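Local coordinates for protein putative exonuclease (Eubacterium rectale, PDB 3L0A) that is probably a hydrolase, a putative exonuclease with a PDDEXK-like domain, and binds a zinc ion, at residues A[105-108]-A[109-113]; A[160-163]-A[164-168]; A[219-222]-A[223-227]. One frame throughout, in Å; residues are numbered along the deposited sequence.

Contact 1. Residues A[105-108]-A[109-113]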
loop_
_atom_site.group_PDB
_atom_site.type_symbol
_atom_site.label_atom_id
_atom_site.label_comp_id
_atom_site.label_asym_id
_atom_site.label_seq_id
_atom_site.Cartn_x
_atom_site.Cartn_y
_atom_site.Cartn_z
ATOM N N GLU A 105 16.221 22.477 -21.579
ATOM C CA GLU A 105 16.038 23.863 -22.030
ATOM C C GLU A 105 14.583 24.266 -22.160
ATOM O O GLU A 105 14.199 25.360 -21.753
ATOM C CB GLU A 105 16.737 24.117 -23.378
ATOM C CG GLU A 105 18.251 24.120 -23.300
ATOM C CD GLU A 105 18.924 24.801 -24.507
ATOM O OE1 GLU A 105 18.230 25.053 -25.521
ATOM O OE2 GLU A 105 20.142 25.106 -24.407
ATOM N N TYR A 106 13.777 23.397 -22.754
ATOM C CA TYR A 106 12.366 23.703 -22.972
ATOM C C TYR A 106 11.655 23.953 -21.623
ATOM O O TYR A 106 11.007 24.981 -21.418
ATOM C CB TYR A 106 11.686 22.573 -23.763
ATOM C CG TYR A 106 10.303 22.963 -24.282
ATOM C CD1 TYR A 106 10.151 23.877 -25.324
ATOM C CD2 TYR A 106 9.148 22.449 -23.699
ATOM C CE1 TYR A 106 8.892 24.240 -25.777
ATOM C CE2 TYR A 106 7.895 22.812 -24.152
ATOM C CZ TYR A 106 7.777 23.696 -25.180
ATOM O OH TYR A 106 6.521 24.036 -25.582
ATOM N N PHE A 107 11.836 23.047 -20.688
ATOM C CA PHE A 107 11.208 23.186 -19.382
ATOM C C PHE A 107 11.723 24.467 -18.755
ATOM O O PHE A 107 10.934 25.285 -18.282
ATOM C CB PHE A 107 11.526 21.961 -18.522
ATOM C CG PHE A 107 10.684 21.817 -17.214
ATOM C CD1 PHE A 107 10.745 22.755 -16.190
ATOM C CD2 PHE A 107 9.882 20.692 -17.016
ATOM C CE1 PHE A 107 10.020 22.590 -15.010
ATOM C CE2 PHE A 107 9.161 20.507 -15.834
ATOM C CZ PHE A 107 9.232 21.446 -14.840
HETATM N N MSE A 108 13.037 24.683 -18.787
HETATM C CA MSE A 108 13.588 25.929 -18.194
HETATM C C MSE A 108 12.986 27.195 -18.837
HETATM O O MSE A 108 12.964 28.232 -18.221
HETATM C CB MSE A 108 15.132 25.979 -18.216
HETATM C CG MSE A 108 15.814 25.087 -17.185
HETATM SE SE MSE A 108 15.160 25.290 -15.402
HETATM C CE MSE A 108 16.105 26.894 -14.933
ATOM N N LYS A 109 12.471 27.147 -20.048
ATOM C CA LYS A 109 11.899 28.366 -20.612
ATOM C C LYS A 109 10.609 28.727 -19.914
ATOM O O LYS A 109 10.287 29.894 -19.791
ATOM C CB LYS A 109 11.652 28.253 -22.117
ATOM C CG LYS A 109 12.891 28.191 -22.991
ATOM C CD LYS A 109 12.517 27.562 -24.374
ATOM C CE LYS A 109 13.659 27.603 -25.442
ATOM N NZ LYS A 109 13.317 26.717 -26.619
ATOM N N TYR A 110 9.851 27.740 -19.468
ATOM C CA TYR A 110 8.577 28.047 -18.798
ATOM C C TYR A 110 8.841 28.552 -17.378
ATOM O O TYR A 110 8.023 29.280 -16.786
ATOM C CB TYR A 110 7.657 26.850 -18.790
ATOM C CG TYR A 110 6.992 26.601 -20.078
ATOM C CD1 TYR A 110 7.689 26.039 -21.134
ATOM C CD2 TYR A 110 5.648 26.916 -20.276
ATOM C CE1 TYR A 110 7.076 25.809 -22.353
ATOM C CE2 TYR A 110 5.031 26.681 -21.503
ATOM C CZ TYR A 110 5.753 26.134 -22.537
ATOM O OH TYR A 110 5.170 25.901 -23.770
HETATM N N MSE A 111 10.008 28.181 -16.852
HETATM C CA MSE A 111 10.391 28.594 -15.533
HETATM C C MSE A 111 11.085 29.951 -15.576
HETATM O O MSE A 111 11.532 30.429 -14.539
HETATM C CB MSE A 111 11.314 27.557 -14.892
HETATM C CG MSE A 111 10.660 26.255 -14.675
HETATM SE SE MSE A 111 9.134 26.408 -13.437
HETATM C CE MSE A 111 9.857 27.435 -11.959
ATOM N N SER A 112 11.159 30.607 -16.728
ATOM C CA SER A 112 12.014 31.811 -16.818
ATOM C C SER A 112 11.285 33.129 -16.455
ATOM O O SER A 112 11.883 34.204 -16.516
ATOM C CB SER A 112 12.674 31.917 -18.203
ATOM O OG SER A 112 11.725 32.103 -19.229
ATOM N N GLY A 113 10.016 33.055 -16.032
ATOM C CA GLY A 113 9.257 34.287 -15.746
ATOM C C GLY A 113 9.593 34.893 -14.390
ATOM O O GLY A 113 10.371 34.326 -13.592
#
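The carbonyl oxygen of F107 receives two backbone N-H groups from the next turn. Y110 N donates to F107 O at 2.9 Å, while M111 N reaches the same oxygen only weakly. One residue back, K109 N bonds to Y106 O at 3.0 Å and weakly to E105 O, so the short helix 105-110 carries i-to-i+3 bonds beside weak i-to-i+4 ones. Its last turn is fastened by S112, whose OG donates to K109 O at 2.7 Å.

On the flank of the helix two tyrosines meet. Y110 OH donates to Y106 OH at 2.9 Å, and the rings form an offset edge-to-face pair with planes 61° apart: Y110 CE1 sits over the face of Y106, 3.6 Å from Y106 CE2. Different first torsions bring this about, since Y106 sends CG away from its own N (chi1 -168°) whereas Y110 keeps it beside N. The hydroxyl bond and the ring contact together limit how far either ring can turn. This helix lies on the mixed sheet of the PDDEXK-like domain: F107 rests on I204 and I206 of strand 204-209, and F192 makes an edge-to-face contact with Y110. P256 of the second subunit packs on both tyrosines.

F107 and M111, a selenomethionine, run side by side. M111 CG meets the ring at its edge, 3.7 Å from F107 CE1, and the bent chain then carries SE to an oblique Met-aromatic position 5.5 Å from the F107 ring centroid. K109 extends back along the helix, CG close to E105 O, until NZ comes near the edge of the Y106 ring.

Contact 2. Residues A[160-163]-A[164-168]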
loop_
_atom_site.group_PDB
_atom_site.type_symbol
_atom_site.label_atom_id
_atom_site.label_comp_id
_atom_site.label_asym_id
_atom_site.label_seq_id
_atom_site.Cartn_x
_atom_site.Cartn_y
_atom_site.Cartn_z
ATOM N N GLY A 160 -15.672 8.152 -13.117
ATOM C CA GLY A 160 -14.678 7.231 -13.728
ATOM C C GLY A 160 -13.237 7.759 -13.627
ATOM O O GLY A 160 -12.931 8.571 -12.757
ATOM N N TYR A 161 -12.351 7.330 -14.520
ATOM C CA TYR A 161 -10.940 7.707 -14.428
ATOM C C TYR A 161 -10.710 9.185 -14.733
ATOM O O TYR A 161 -11.147 9.715 -15.758
ATOM C CB TYR A 161 -10.090 6.850 -15.355
ATOM C CG TYR A 161 -9.905 5.468 -14.821
ATOM C CD1 TYR A 161 -9.256 5.265 -13.608
ATOM C CD2 TYR A 161 -10.388 4.362 -15.518
ATOM C CE1 TYR A 161 -9.079 3.993 -13.088
ATOM C CE2 TYR A 161 -10.225 3.078 -15.017
ATOM C CZ TYR A 161 -9.564 2.897 -13.790
ATOM O OH TYR A 161 -9.388 1.615 -13.269
ATOM N N LEU A 162 -10.007 9.843 -13.824
ATOM C CA LEU A 162 -9.748 11.260 -13.960
ATOM C C LEU A 162 -8.230 11.542 -13.913
ATOM O O LEU A 162 -7.475 10.956 -13.137
ATOM C CB LEU A 162 -10.517 12.004 -12.857
ATOM C CG LEU A 162 -11.130 13.358 -13.203
ATOM C CD1 LEU A 162 -11.836 13.370 -14.594
ATOM C CD2 LEU A 162 -12.093 13.759 -12.080
ATOM N N ASP A 163 -7.780 12.428 -14.794
ATOM C CA ASP A 163 -6.387 12.898 -14.812
ATOM C C ASP A 163 -6.119 13.693 -13.545
ATOM O O ASP A 163 -7.054 14.171 -12.919
ATOM C CB ASP A 163 -6.202 13.852 -15.986
ATOM C CG ASP A 163 -7.149 15.022 -15.887
ATOM O OD1 ASP A 163 -8.338 14.834 -16.225
ATOM O OD2 ASP A 163 -6.725 16.072 -15.400
ATOM N N PHE A 164 -4.842 13.933 -13.242
ATOM C CA PHE A 164 -4.474 14.623 -11.988
ATOM C C PHE A 164 -4.928 16.068 -11.887
ATOM O O PHE A 164 -5.234 16.551 -10.785
ATOM C CB PHE A 164 -2.971 14.476 -11.694
ATOM C CG PHE A 164 -2.089 15.519 -12.345
ATOM C CD1 PHE A 164 -1.807 16.719 -11.704
ATOM C CD2 PHE A 164 -1.519 15.294 -13.591
ATOM C CE1 PHE A 164 -0.984 17.665 -12.316
ATOM C CE2 PHE A 164 -0.697 16.257 -14.187
ATOM C CZ PHE A 164 -0.424 17.428 -13.534
ATOM N N VAL A 165 -4.975 16.764 -13.026
ATOM C CA VAL A 165 -5.371 18.198 -13.055
ATOM C C VAL A 165 -6.787 18.382 -12.596
ATOM O O VAL A 165 -7.082 19.185 -11.709
ATOM C CB VAL A 165 -5.280 18.798 -14.460
ATOM C CG1 VAL A 165 -5.637 20.294 -14.429
ATOM C CG2 VAL A 165 -3.900 18.573 -15.032
ATOM N N ARG A 166 -7.702 17.659 -13.219
ATOM C CA ARG A 166 -9.092 17.756 -12.785
ATOM C C ARG A 166 -9.295 17.116 -11.417
ATOM O O ARG A 166 -10.090 17.618 -10.611
ATOM C CB ARG A 166 -10.016 17.125 -13.818
ATOM C CG ARG A 166 -10.221 18.009 -15.027
ATOM C CD ARG A 166 -11.199 17.381 -15.983
ATOM N NE ARG A 166 -10.594 16.286 -16.694
ATOM C CZ ARG A 166 -11.157 15.650 -17.710
ATOM N NH1 ARG A 166 -12.357 16.000 -18.152
ATOM N NH2 ARG A 166 -10.502 14.663 -18.302
ATOM N N TYR A 167 -8.589 16.025 -11.131
ATOM C CA TYR A 167 -8.802 15.327 -9.832
ATOM C C TYR A 167 -8.424 16.182 -8.629
ATOM O O TYR A 167 -9.116 16.165 -7.617
ATOM C CB TYR A 167 -8.060 13.967 -9.785
ATOM C CG TYR A 167 -8.270 13.094 -8.506
ATOM C CD1 TYR A 167 -7.460 13.260 -7.410
ATOM C CD2 TYR A 167 -9.238 12.100 -8.452
ATOM C CE1 TYR A 167 -7.594 12.514 -6.304
ATOM C CE2 TYR A 167 -9.369 11.278 -7.318
ATOM C CZ TYR A 167 -8.540 11.507 -6.241
ATOM O OH TYR A 167 -8.630 10.797 -5.048
ATOM N N TRP A 168 -7.326 16.934 -8.728
ATOM C CA TRP A 168 -6.852 17.726 -7.595
ATOM C C TRP A 168 -7.257 19.193 -7.694
ATOM O O TRP A 168 -6.810 20.032 -6.902
ATOM C CB TRP A 168 -5.331 17.608 -7.456
ATOM C CG TRP A 168 -4.870 16.279 -6.940
ATOM C CD1 TRP A 168 -4.193 15.319 -7.639
ATOM C CD2 TRP A 168 -5.025 15.779 -5.609
ATOM N NE1 TRP A 168 -3.929 14.255 -6.843
ATOM C CE2 TRP A 168 -4.439 14.498 -5.585
ATOM C CE3 TRP A 168 -5.613 16.291 -4.439
ATOM C CZ2 TRP A 168 -4.407 13.699 -4.422
ATOM C CZ3 TRP A 168 -5.608 15.482 -3.259
ATOM C CH2 TRP A 168 -5.001 14.209 -3.272
#
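L162, at the end of strand 160-162, turns its side chain toward the helix that follows and crosses R166 at about a right angle. Its CD1 lies over one face of the guanidinium, offset toward the rim and 3.8 Å from R166 NE; L162 CB also faces Y167 CB. Next along the chain, D163 is the N-cap of helix 164-167. Its chi1 of 58° places CG between its backbone N and carbonyl carbon, which folds the carboxylate over the open first turn. There D163 OD2 accepts R166 N at 2.9 Å in a nearly straight bond (171°), met from above the carboxylate plane.

This strand-to-helix joint of the PDDEXK-like domain is buried: I259 of the second subunit packs on D163, V165 and R166. The other carboxylate oxygen, OD1, carries a salt bridge in which R166 NE, 2.7 Å away, uses the syn lone pair of D163 OD1, while R166 NH2 meets D163 OD1 at 3.0 Å nearly along its C-O axis. D163 OD1 lies close to the guanidinium plane, and the two flat groups are only 28° apart. With D163 replaced by an alanine, R166 N would probably lose its cap and the guanidinium this salt bridge, leaving it able to swing off L162. The backbone of the same residue starts the regular helix pattern, with Y167 N donating to D163 O at 3.0 Å.

Contact 3. Residues A[219-222]-A[223-227]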
loop_
_atom_site.group_PDB
_atom_site.type_symbol
_atom_site.label_atom_id
_atom_site.label_comp_id
_atom_site.label_asym_id
_atom_site.label_seq_id
_atom_site.Cartn_x
_atom_site.Cartn_y
_atom_site.Cartn_z
ATOM N N HIS A 219 -16.713 28.443 -13.336
ATOM C CA HIS A 219 -18.163 28.332 -13.160
ATOM C C HIS A 219 -18.509 27.674 -11.823
ATOM O O HIS A 219 -19.250 28.240 -11.035
ATOM C CB HIS A 219 -18.819 27.573 -14.328
ATOM C CG HIS A 219 -20.302 27.437 -14.195
ATOM N ND1 HIS A 219 -21.178 28.460 -14.500
ATOM C CD2 HIS A 219 -21.067 26.406 -13.758
ATOM C CE1 HIS A 219 -22.415 28.064 -14.262
ATOM N NE2 HIS A 219 -22.377 26.819 -13.814
HETATM N N MSE A 220 -17.958 26.497 -11.564
HETATM C CA MSE A 220 -18.143 25.828 -10.273
HETATM C C MSE A 220 -17.778 26.709 -9.072
HETATM O O MSE A 220 -18.456 26.678 -8.044
HETATM C CB MSE A 220 -17.333 24.521 -10.220
HETATM C CG MSE A 220 -18.010 23.317 -10.946
HETATM SE SE MSE A 220 -19.894 23.038 -10.406
HETATM C CE MSE A 220 -19.563 22.356 -8.573
ATOM N N VAL A 221 -16.707 27.488 -9.204
ATOM C CA VAL A 221 -16.316 28.452 -8.172
ATOM C C VAL A 221 -17.452 29.423 -7.916
ATOM O O VAL A 221 -17.850 29.623 -6.763
ATOM C CB VAL A 221 -15.047 29.237 -8.562
ATOM C CG1 VAL A 221 -14.766 30.324 -7.548
ATOM C CG2 VAL A 221 -13.878 28.291 -8.665
ATOM N N GLU A 222 -17.980 29.989 -9.002
ATOM C CA GLU A 222 -19.139 30.882 -8.937
ATOM C C GLU A 222 -20.333 30.279 -8.213
ATOM O O GLU A 222 -20.977 30.983 -7.439
ATOM C CB GLU A 222 -19.583 31.326 -10.348
ATOM C CG GLU A 222 -20.642 32.467 -10.378
ATOM C CD GLU A 222 -20.965 32.949 -11.799
ATOM O OE1 GLU A 222 -20.489 32.295 -12.762
ATOM O OE2 GLU A 222 -21.687 33.988 -11.955
HETATM N N MSE A 223 -20.634 28.997 -8.459
HETATM C CA MSE A 223 -21.827 28.357 -7.845
HETATM C C MSE A 223 -21.670 28.158 -6.341
HETATM O O MSE A 223 -22.647 28.219 -5.605
HETATM C CB MSE A 223 -22.172 26.989 -8.479
HETATM C CG MSE A 223 -22.619 27.002 -9.946
HETATM SE SE MSE A 223 -24.063 28.238 -10.457
HETATM C CE MSE A 223 -23.077 29.800 -11.150
ATOM N N ASN A 224 -20.438 27.890 -5.904
ATOM C CA ASN A 224 -20.142 27.590 -4.500
ATOM C C ASN A 224 -19.838 28.803 -3.640
ATOM O O ASN A 224 -19.968 28.718 -2.422
ATOM C CB ASN A 224 -18.969 26.641 -4.408
ATOM C CG ASN A 224 -19.329 25.244 -4.833
ATOM O OD1 ASN A 224 -18.744 24.701 -5.757
ATOM N ND2 ASN A 224 -20.311 24.666 -4.176
HETATM N N MSE A 225 -19.435 29.923 -4.240
HETATM C CA MSE A 225 -18.958 31.045 -3.428
HETATM C C MSE A 225 -20.021 31.645 -2.491
HETATM O O MSE A 225 -19.669 32.055 -1.379
HETATM C CB MSE A 225 -18.332 32.165 -4.286
HETATM C CG MSE A 225 -16.901 31.924 -4.681
HETATM SE SE MSE A 225 -15.782 31.903 -3.153
HETATM C CE MSE A 225 -15.888 33.746 -2.676
ATOM N N PRO A 226 -21.304 31.751 -2.936
ATOM C CA PRO A 226 -22.280 32.341 -1.997
ATOM C C PRO A 226 -22.342 31.583 -0.654
ATOM O O PRO A 226 -22.257 32.198 0.405
ATOM C CB PRO A 226 -23.622 32.274 -2.768
ATOM C CG PRO A 226 -23.240 32.199 -4.238
ATOM C CD PRO A 226 -21.890 31.499 -4.274
ATOM N N ARG A 227 -22.438 30.262 -0.704
ATOM C CA ARG A 227 -22.432 29.474 0.527
ATOM C C ARG A 227 -21.162 29.704 1.363
ATOM O O ARG A 227 -21.251 29.860 2.590
ATOM C CB ARG A 227 -22.552 27.982 0.213
ATOM C CG ARG A 227 -22.306 27.062 1.417
ATOM C CD ARG A 227 -23.261 27.349 2.637
ATOM N NE ARG A 227 -22.997 26.411 3.743
ATOM C CZ ARG A 227 -23.753 26.236 4.834
ATOM N NH1 ARG A 227 -24.863 26.938 5.025
ATOM N NH2 ARG A 227 -23.389 25.339 5.743
#
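M223 N donates to H219 O at 3.0 Å and M225 N to V221 O, also at 3.0 Å; between them N224 N reaches M220 O at 3.2 Å. These are the i-to-i+4 bonds of the long alpha-helix 211-232, and they are interrupted at a proline kink. P226 has no N-H to give, and its ring carbon CD stands 3.3 Å from E222 O, where a donor would otherwise lie. The next N, of R227, also lacks its bond to the preceding turn, while the R227 side chain forms a salt bridge with E37.

Packing divides between two sides of the helix. V221 and M225 lie side by side, with V221 CG1 3.9 Å from M225 CG, and are buried against Y24, F124 and W128, which joins this helix to helix 21-28 and strand 126-136. On the exposed side, H219 and the selenomethionine M223 cross obliquely. M223 SE is 4.5 Å from the centroid of the H219 ring, an oblique Met-aromatic type of contact with selenium in the place of sulfur. With chi3 at 96°, the M223 chain tucks its terminal methyl CE between the imidazole and E222, 3.6 Å from H219 CE1 and 3.7 Å from E222 CG.

All three contacts are local and follow one another along the chain, so none nests in or crosses another. Contact 1 closes helix 105-110 just before strand 114-123 enters the mixed sheet. Contact 2 turns the small hairpin of strands 154-156 and 160-162 into helix 164-167. Contact 3 comes last, in helix 211-232, ahead of C241, C244 and C247, which join C36 round the zinc. Strand 204-209 is shared by the first two: I204 and I206 meet contact 1, I207 and V209 contact 2. Both also touch the second subunit, whereas contact 3, centred about 20 Å from the centre of contact 2, packs within its own chain.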